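Long-range contact in putative acetoin utilization protein, acetoin dehydrogenase (Thermus thermophilus, PDB 5AWE), which is of unknown function but, combining two CBS domains with an ACT domain, probably acts as a small-molecule-sensing regulatory protein: residues L94-G108 with I120-E132. Residues are numbered along the deposited sequence; the frame is centred on the assembly and turned at random.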
ATOM      1  N   LEU A  94     -30.612 -30.011   3.407  1.00 21.88           N
ATOM      2  CA  LEU A  94     -30.214 -28.719   2.895  1.00 21.15           C
ATOM      3  C   LEU A  94     -30.496 -27.636   3.945  1.00 22.02           C
ATOM      4  O   LEU A  94     -29.647 -26.772   4.183  1.00 21.06           O
ATOM      5  CB  LEU A  94     -30.959 -28.441   1.578  1.00 13.49           C
ATOM      6  CG  LEU A  94     -30.634 -27.184   0.759  1.00 15.76           C
ATOM      7  CD1 LEU A  94     -31.313 -25.972   1.382  1.00 11.28           C
ATOM      8  CD2 LEU A  94     -29.108 -26.989   0.672  1.00  6.33           C
ATOM      9  N   GLU A  95     -31.660 -27.715   4.597  1.00 22.64           N
ATOM     10  CA  GLU A  95     -32.116 -26.677   5.536  1.00 24.55           C
ATOM     11  C   GLU A  95     -31.157 -26.439   6.710  1.00 25.58           C
ATOM     12  O   GLU A  95     -31.154 -25.359   7.311  1.00 26.23           O
ATOM     13  CB  GLU A  95     -33.510 -27.017   6.102  1.00 22.52           C
ATOM     14  CG  GLU A  95     -34.588 -27.277   5.057  1.00 23.57           C
ATOM     15  CD  GLU A  95     -34.771 -28.760   4.759  1.00 27.23           C
ATOM     16  OE1 GLU A  95     -35.773 -29.334   5.219  1.00 26.31           O
ATOM     17  OE2 GLU A  95     -33.919 -29.357   4.064  1.00 30.52           O
ATOM     18  N   LYS A  96     -30.347 -27.439   7.035  1.00 26.04           N
ATOM     19  CA  LYS A  96     -29.398 -27.308   8.133  1.00 28.59           C
ATOM     20  C   LYS A  96     -28.332 -26.272   7.779  1.00 28.01           C
ATOM     21  O   LYS A  96     -27.920 -25.470   8.617  1.00 28.90           O
ATOM     22  CB  LYS A  96     -28.730 -28.657   8.420  1.00 32.46           C
ATOM     23  CG  LYS A  96     -28.245 -28.811   9.852  1.00 40.95           C
ATOM     24  CD  LYS A  96     -27.321 -30.016   9.987  1.00 51.87           C
ATOM     25  CE  LYS A  96     -27.195 -30.487  11.434  1.00 53.11           C
ATOM     26  NZ  LYS A  96     -28.233 -31.505  11.771  1.00 53.20           N
ATOM     27  N   ALA A  97     -27.899 -26.285   6.525  1.00 27.55           N
ATOM     28  CA  ALA A  97     -26.895 -25.341   6.072  1.00 26.94           C
ATOM     29  C   ALA A  97     -27.438 -23.925   6.208  1.00 27.78           C
ATOM     30  O   ALA A  97     -26.756 -23.045   6.738  1.00 28.48           O
ATOM     31  CB  ALA A  97     -26.511 -25.629   4.615  1.00 21.36           C
ATOM     32  N   ALA A  98     -28.665 -23.710   5.739  1.00 26.29           N
ATOM     33  CA  ALA A  98     -29.259 -22.376   5.779  1.00 26.83           C
ATOM     34  C   ALA A  98     -29.334 -21.889   7.218  1.00 25.98           C
ATOM     35  O   ALA A  98     -29.107 -20.710   7.498  1.00 26.16           O
ATOM     36  CB  ALA A  98     -30.665 -22.390   5.157  1.00 18.80           C
ATOM     37  N   LEU A  99     -29.646 -22.808   8.125  1.00 25.86           N
ATOM     38  CA  LEU A  99     -29.764 -22.474   9.534  1.00 27.31           C
ATOM     39  C   LEU A  99     -28.420 -22.035  10.079  1.00 28.44           C
ATOM     40  O   LEU A  99     -28.321 -20.985  10.714  1.00 27.48           O
ATOM     41  CB  LEU A  99     -30.289 -23.675  10.324  1.00 26.86           C
ATOM     42  CG  LEU A  99     -31.811 -23.873  10.259  1.00 28.20           C
ATOM     43  CD1 LEU A  99     -32.187 -25.192  10.905  1.00 27.82           C
ATOM     44  CD2 LEU A  99     -32.511 -22.713  10.961  1.00 30.57           C
ATOM     45  N   LEU A 100     -27.387 -22.828   9.813  1.00 29.11           N
ATOM     46  CA  LEU A 100     -26.045 -22.488  10.261  1.00 31.51           C
ATOM     47  C   LEU A 100     -25.583 -21.153   9.683  1.00 33.77           C
ATOM     48  O   LEU A 100     -25.033 -20.316  10.403  1.00 34.67           O
ATOM     49  CB  LEU A 100     -25.066 -23.594   9.872  1.00 29.55           C
ATOM     50  CG  LEU A 100     -25.164 -24.861  10.723  1.00 29.45           C
ATOM     51  CD1 LEU A 100     -24.655 -26.040   9.929  1.00 23.39           C
ATOM     52  CD2 LEU A 100     -24.371 -24.689  12.021  1.00 25.21           C
HETATM   53  N   MSE A 101     -25.817 -20.940   8.390  1.00 35.22           N
HETATM   54  CA  MSE A 101     -25.363 -19.712   7.743  1.00 37.09           C
HETATM   55  C   MSE A 101     -26.027 -18.482   8.352  1.00 37.87           C
HETATM   56  O   MSE A 101     -25.374 -17.468   8.565  1.00 37.40           O
HETATM   57  CB  MSE A 101     -25.643 -19.753   6.234  1.00 34.18           C
HETATM   58  CG  MSE A 101     -24.856 -20.821   5.486  1.00 47.76           C
HETATM   59 SE   MSE A 101     -24.942 -20.695   3.681  1.00 62.83          SE
HETATM   60  CE  MSE A 101     -26.647 -20.448   3.419  1.00 62.09           C
ATOM     61  N   GLU A 102     -27.323 -18.577   8.639  1.00 39.85           N
ATOM     62  CA  GLU A 102     -28.084 -17.419   9.110  1.00 41.98           C
ATOM     63  C   GLU A 102     -27.802 -17.146  10.576  1.00 43.00           C
ATOM     64  O   GLU A 102     -27.733 -15.995  11.001  1.00 42.70           O
ATOM     65  CB  GLU A 102     -29.589 -17.644   8.919  1.00 42.83           C
ATOM     66  CG  GLU A 102     -30.444 -16.395   9.142  1.00 40.24           C
ATOM     67  CD  GLU A 102     -30.747 -16.124  10.615  1.00 39.61           C
ATOM     68  OE1 GLU A 102     -30.606 -17.051  11.441  1.00 37.79           O
ATOM     69  OE2 GLU A 102     -31.130 -14.981  10.946  1.00 38.03           O
ATOM     70  N   GLU A 103     -27.640 -18.213  11.347  1.00 45.12           N
ATOM     71  CA  GLU A 103     -27.372 -18.080  12.768  1.00 47.90           C
ATOM     72  C   GLU A 103     -26.073 -17.303  12.963  1.00 49.10           C
ATOM     73  O   GLU A 103     -26.012 -16.356  13.752  1.00 49.49           O
ATOM     74  CB  GLU A 103     -27.256 -19.466  13.404  1.00 50.05           C
ATOM     75  CG  GLU A 103     -27.057 -19.452  14.908  1.00 59.07           C
ATOM     76  CD  GLU A 103     -27.141 -20.844  15.519  1.00 67.63           C
ATOM     77  OE1 GLU A 103     -26.253 -21.680  15.235  1.00 69.76           O
ATOM     78  OE2 GLU A 103     -28.095 -21.102  16.284  1.00 71.31           O
ATOM     79  N   ARG A 104     -25.044 -17.693  12.217  1.00 49.23           N
ATOM     80  CA  ARG A 104     -23.695 -17.220  12.477  1.00 48.32           C
ATOM     81  C   ARG A 104     -23.173 -16.249  11.430  1.00 48.57           C
ATOM     82  O   ARG A 104     -21.971 -16.021  11.340  1.00 49.04           O
ATOM     83  CB  ARG A 104     -22.759 -18.417  12.608  1.00 47.90           C
ATOM     84  CG  ARG A 104     -23.267 -19.425  13.622  1.00 51.88           C
ATOM     85  CD  ARG A 104     -22.218 -20.444  13.999  1.00 55.44           C
ATOM     86  NE  ARG A 104     -22.833 -21.680  14.473  1.00 61.50           N
ATOM     87  CZ  ARG A 104     -22.320 -22.458  15.421  1.00 68.18           C
ATOM     88  NH1 ARG A 104     -22.953 -23.567  15.783  1.00 69.00           N
ATOM     89  NH2 ARG A 104     -21.176 -22.125  16.009  1.00 71.58           N
ATOM     90  N   LYS A 105     -24.079 -15.677  10.643  1.00 48.52           N
ATOM     91  CA  LYS A 105     -23.749 -14.540   9.785  1.00 48.49           C
ATOM     92  C   LYS A 105     -22.879 -14.909   8.588  1.00 47.45           C
ATOM     93  O   LYS A 105     -22.462 -14.034   7.829  1.00 47.45           O
ATOM     94  CB  LYS A 105     -23.041 -13.451  10.598  1.00 50.00           C
ATOM     95  CG  LYS A 105     -23.877 -12.869  11.731  1.00 57.16           C
ATOM     96  CD  LYS A 105     -23.173 -11.682  12.387  1.00 62.40           C
ATOM     97  CE  LYS A 105     -24.056 -11.024  13.439  1.00 63.01           C
ATOM     98  NZ  LYS A 105     -23.497  -9.720  13.895  1.00 62.74           N
ATOM     99  N   ILE A 106     -22.614 -16.201   8.420  1.00 46.01           N
ATOM    100  CA  ILE A 106     -21.662 -16.677   7.419  1.00 45.73           C
ATOM    101  C   ILE A 106     -22.287 -16.848   6.033  1.00 44.83           C
ATOM    102  O   ILE A 106     -23.490 -17.072   5.906  1.00 44.89           O
ATOM    103  CB  ILE A 106     -21.081 -18.027   7.832  1.00 48.35           C
ATOM    104  CG1 ILE A 106     -20.683 -17.994   9.306  1.00 51.32           C
ATOM    105  CG2 ILE A 106     -19.873 -18.343   6.979  1.00 52.64           C
ATOM    106  CD1 ILE A 106     -20.599 -19.362   9.921  1.00 56.60           C
ATOM    107  N   GLY A 107     -21.461 -16.755   4.995  1.00 43.31           N
ATOM    108  CA  GLY A 107     -21.960 -16.928   3.642  1.00 41.49           C
ATOM    109  C   GLY A 107     -21.547 -18.247   3.014  1.00 41.08           C
ATOM    110  O   GLY A 107     -21.917 -18.548   1.879  1.00 40.88           O
ATOM    111  N   GLY A 108     -20.772 -19.036   3.749  1.00 39.51           N
ATOM    112  CA  GLY A 108     -20.218 -20.250   3.184  1.00 38.31           C
ATOM    113  C   GLY A 108     -19.926 -21.277   4.255  1.00 38.21           C
ATOM    114  O   GLY A 108     -19.794 -20.936   5.432  1.00 39.06           O
ATOM    115  N   ILE A 120     -18.015 -27.632  -0.670  1.00 33.58           N
ATOM    116  CA  ILE A 120     -18.354 -26.382  -0.023  1.00 31.46           C
ATOM    117  C   ILE A 120     -19.728 -25.900  -0.497  1.00 30.20           C
ATOM    118  O   ILE A 120     -20.039 -25.963  -1.685  1.00 31.08           O
ATOM    119  CB  ILE A 120     -17.257 -25.338  -0.322  1.00 32.92           C
ATOM    120  CG1 ILE A 120     -17.359 -24.175   0.658  1.00 34.09           C
ATOM    121  CG2 ILE A 120     -17.363 -24.859  -1.759  1.00 34.55           C
ATOM    122  CD1 ILE A 120     -16.012 -23.633   1.038  1.00 36.33           C
ATOM    123  N   ILE A 121     -20.557 -25.445   0.435  1.00 28.68           N
ATOM    124  CA  ILE A 121     -21.889 -24.953   0.084  1.00 27.39           C
ATOM    125  C   ILE A 121     -22.075 -23.506   0.543  1.00 28.54           C
ATOM    126  O   ILE A 121     -21.752 -23.148   1.685  1.00 29.04           O
ATOM    127  CB  ILE A 121     -23.002 -25.850   0.698  1.00 22.28           C
ATOM    128  CG1 ILE A 121     -24.384 -25.367   0.232  1.00 25.75           C
ATOM    129  CG2 ILE A 121     -22.913 -25.832   2.218  1.00 22.17           C
ATOM    130  CD1 ILE A 121     -25.530 -26.337   0.551  1.00 14.18           C
ATOM    131  N   THR A 122     -22.585 -22.668  -0.352  1.00 27.69           N
ATOM    132  CA  THR A 122     -22.684 -21.241  -0.068  1.00 26.56           C
ATOM    133  C   THR A 122     -24.131 -20.784  -0.007  1.00 24.36           C
ATOM    134  O   THR A 122     -25.055 -21.562  -0.267  1.00 24.36           O
ATOM    135  CB  THR A 122     -21.962 -20.405  -1.139  1.00 26.62           C
ATOM    136  OG1 THR A 122     -22.678 -20.500  -2.376  1.00 27.63           O
ATOM    137  CG2 THR A 122     -20.535 -20.917  -1.345  1.00 21.50           C
ATOM    138  N   VAL A 123     -24.314 -19.511   0.335  1.00 22.50           N
ATOM    139  CA  VAL A 123     -25.639 -18.913   0.411  1.00 23.68           C
ATOM    140  C   VAL A 123     -26.368 -18.953  -0.924  1.00 24.42           C
ATOM    141  O   VAL A 123     -27.577 -19.161  -0.955  1.00 27.27           O
ATOM    142  CB  VAL A 123     -25.582 -17.448   0.914  1.00 22.42           C
ATOM    143  CG1 VAL A 123     -25.246 -17.429   2.392  1.00 26.47           C
ATOM    144  CG2 VAL A 123     -24.529 -16.653   0.137  1.00 21.38           C
ATOM    145  N   THR A 124     -25.653 -18.786  -2.030  1.00 24.08           N
ATOM    146  CA  THR A 124     -26.340 -18.805  -3.317  1.00 25.96           C
ATOM    147  C   THR A 124     -26.704 -20.232  -3.726  1.00 25.02           C
ATOM    148  O   THR A 124     -27.623 -20.429  -4.520  1.00 25.15           O
ATOM    149  CB  THR A 124     -25.504 -18.119  -4.454  1.00 28.22           C
ATOM    150  OG1 THR A 124     -24.360 -18.913  -4.782  1.00 37.03           O
ATOM    151  CG2 THR A 124     -25.037 -16.737  -4.004  1.00 30.73           C
ATOM    152  N   ASP A 125     -26.001 -21.224  -3.178  1.00 24.80           N
ATOM    153  CA  ASP A 125     -26.360 -22.622  -3.428  1.00 23.72           C
ATOM    154  C   ASP A 125     -27.667 -22.930  -2.707  1.00 23.68           C
ATOM    155  O   ASP A 125     -28.561 -23.575  -3.262  1.00 22.57           O
ATOM    156  CB  ASP A 125     -25.271 -23.577  -2.923  1.00 25.39           C
ATOM    157  CG  ASP A 125     -23.953 -23.441  -3.688  1.00 28.59           C
ATOM    158  OD1 ASP A 125     -23.971 -23.318  -4.936  1.00 26.26           O
ATOM    159  OD2 ASP A 125     -22.892 -23.463  -3.027  1.00 28.17           O
ATOM    160  N   VAL A 126     -27.772 -22.458  -1.465  1.00 23.03           N
ATOM    161  CA  VAL A 126     -28.976 -22.663  -0.673  1.00 21.40           C
ATOM    162  C   VAL A 126     -30.133 -21.919  -1.327  1.00 21.82           C
ATOM    163  O   VAL A 126     -31.268 -22.385  -1.324  1.00 18.85           O
ATOM    164  CB  VAL A 126     -28.782 -22.162   0.783  1.00 23.29           C
ATOM    165  CG1 VAL A 126     -30.065 -22.314   1.571  1.00 22.10           C
ATOM    166  CG2 VAL A 126     -27.677 -22.951   1.461  1.00 15.02           C
ATOM    167  N   LEU A 127     -29.843 -20.763  -1.913  1.00 23.24           N
ATOM    168  CA  LEU A 127     -30.891 -20.024  -2.602  1.00 24.00           C
ATOM    169  C   LEU A 127     -31.415 -20.841  -3.769  1.00 24.45           C
ATOM    170  O   LEU A 127     -32.617 -21.027  -3.916  1.00 24.48           O
ATOM    171  CB  LEU A 127     -30.368 -18.674  -3.099  1.00 24.52           C
ATOM    172  CG  LEU A 127     -30.287 -17.574  -2.036  1.00 30.13           C
ATOM    173  CD1 LEU A 127     -29.946 -16.246  -2.694  1.00 30.39           C
ATOM    174  CD2 LEU A 127     -31.623 -17.481  -1.298  1.00 29.82           C
ATOM    175  N   ARG A 128     -30.503 -21.336  -4.595  1.00 24.95           N
ATOM    176  CA  ARG A 128     -30.883 -22.173  -5.725  1.00 25.38           C
ATOM    177  C   ARG A 128     -31.806 -23.313  -5.258  1.00 22.97           C
ATOM    178  O   ARG A 128     -32.845 -23.579  -5.866  1.00 22.02           O
ATOM    179  CB  ARG A 128     -29.621 -22.742  -6.392  1.00 28.10           C
ATOM    180  CG  ARG A 128     -29.844 -23.230  -7.822  1.00 37.56           C
ATOM    181  CD  ARG A 128     -28.531 -23.385  -8.598  1.00 42.33           C
ATOM    182  NE  ARG A 128     -27.731 -24.509  -8.118  1.00 39.67           N
ATOM    183  CZ  ARG A 128     -26.692 -24.383  -7.298  1.00 43.48           C
ATOM    184  NH1 ARG A 128     -26.331 -23.174  -6.873  1.00 37.58           N
ATOM    185  NH2 ARG A 128     -26.019 -25.457  -6.894  1.00 33.91           N
ATOM    186  N   ALA A 129     -31.429 -23.964  -4.163  1.00 21.29           N
ATOM    187  CA  ALA A 129     -32.175 -25.108  -3.650  1.00 20.28           C
ATOM    188  C   ALA A 129     -33.617 -24.732  -3.306  1.00 20.68           C
ATOM    189  O   ALA A 129     -34.557 -25.424  -3.700  1.00 20.12           O
ATOM    190  CB  ALA A 129     -31.472 -25.677  -2.412  1.00 18.37           C
ATOM    191  N   PHE A 130     -33.787 -23.633  -2.573  1.00 20.27           N
ATOM    192  CA  PHE A 130     -35.118 -23.189  -2.177  1.00 20.72           C
ATOM    193  C   PHE A 130     -35.907 -22.780  -3.404  1.00 21.18           C
ATOM    194  O   PHE A 130     -37.112 -22.991  -3.478  1.00 22.09           O
ATOM    195  CB  PHE A 130     -35.032 -22.015  -1.197  1.00 19.08           C
ATOM    196  CG  PHE A 130     -34.690 -22.421   0.215  1.00 17.85           C
ATOM    197  CD1 PHE A 130     -35.326 -23.499   0.817  1.00 23.69           C
ATOM    198  CD2 PHE A 130     -33.734 -21.721   0.942  1.00 23.72           C
ATOM    199  CE1 PHE A 130     -35.015 -23.882   2.129  1.00 26.82           C
ATOM    200  CE2 PHE A 130     -33.415 -22.092   2.250  1.00 27.95           C
ATOM    201  CZ  PHE A 130     -34.059 -23.177   2.845  1.00 23.37           C
ATOM    202  N   ILE A 131     -35.212 -22.214  -4.377  1.00 22.10           N
ATOM    203  CA  ILE A 131     -35.844 -21.803  -5.618  1.00 21.94           C
ATOM    204  C   ILE A 131     -36.360 -23.028  -6.366  1.00 22.57           C
ATOM    205  O   ILE A 131     -37.427 -22.990  -6.982  1.00 23.09           O
ATOM    206  CB  ILE A 131     -34.849 -21.036  -6.501  1.00 16.06           C
ATOM    207  CG1 ILE A 131     -34.530 -19.687  -5.860  1.00 23.21           C
ATOM    208  CG2 ILE A 131     -35.411 -20.856  -7.897  1.00 20.36           C
ATOM    209  CD1 ILE A 131     -33.355 -18.953  -6.506  1.00 20.00           C
ATOM    210  N   GLU A 132     -35.613 -24.121  -6.298  1.00 20.62           N
ATOM    211  CA  GLU A 132     -36.026 -25.338  -6.974  1.00 22.97           C
ATOM    212  C   GLU A 132     -37.176 -26.048  -6.242  1.00 23.49           C
ATOM    213  O   GLU A 132     -38.215 -26.342  -6.841  1.00 23.83           O
ATOM    214  CB  GLU A 132     -34.835 -26.287  -7.104  1.00 27.17           C
ATOM    215  CG  GLU A 132     -35.161 -27.601  -7.790  1.00 40.28           C
ATOM    216  CD  GLU A 132     -33.910 -28.359  -8.201  1.00 52.63           C
ATOM    217  OE1 GLU A 132     -33.894 -29.602  -8.062  1.00 59.02           O
ATOM    218  OE2 GLU A 132     -32.942 -27.710  -8.661  1.00 56.33           O
TER
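Leu94, Ala97, Ala98 and Met101, along one side of helix 94-103, close around Val126 of helix 123-132, which enters them as a knob into a hole. This is the helix pair of the second CBS domain, a beta-alpha-beta-beta-alpha unit; the two helix axes come within 10.0 Å, their N-to-C directions 136° apart, so they run roughly antiparallel and oblique. Packing is tight here: the small Ala98 allows CA of Ala98 and CA of Val126 to come within 6.5 Å. The two methyls of Val126 divide the work. CG1, anti to the backbone N (chi1 177°), rests 3.6 Å from Ala98 CB, while CG2 meets Met101 CE tip to tip. Met101, a selenomethionine, is bent at chi3, which lets its CE also touch Val123 CG1 at 3.5 Å. Leu94 fills the other end of the groove: its CG lies 3.6 Å from Ala129 CB, CD2 reaches Ile121 CD1, and CD1 stands over one face of the Phe130 ring, toward the rim. With only a methyl at Leu94, as an alanine here would have, a gap would probably open between Ile121 and Ala129, and Phe130 would lose the CD1 contact over its face. Ala98 CB approaches the same ring at its edge, and Phe130 also meets Phe130 of the second subunit, so the packing continues into the interface with that subunit. The glycine end is looser: Gly107 is partly exposed, as are Thr122 and Val123 facing it, and the contact is made mainly through the backbone of the two glycines. Gly108 and Thr122 form an antiparallel non-hydrogen-bonded pair; Thr122, at the N-cap of helix 123-132, donates its N to Asp125 OD2 at 2.8 Å. One residue on, Val123 N donates to Gly107 O at 3.0 Å, approaching from above the carbonyl plane, 36° out of it.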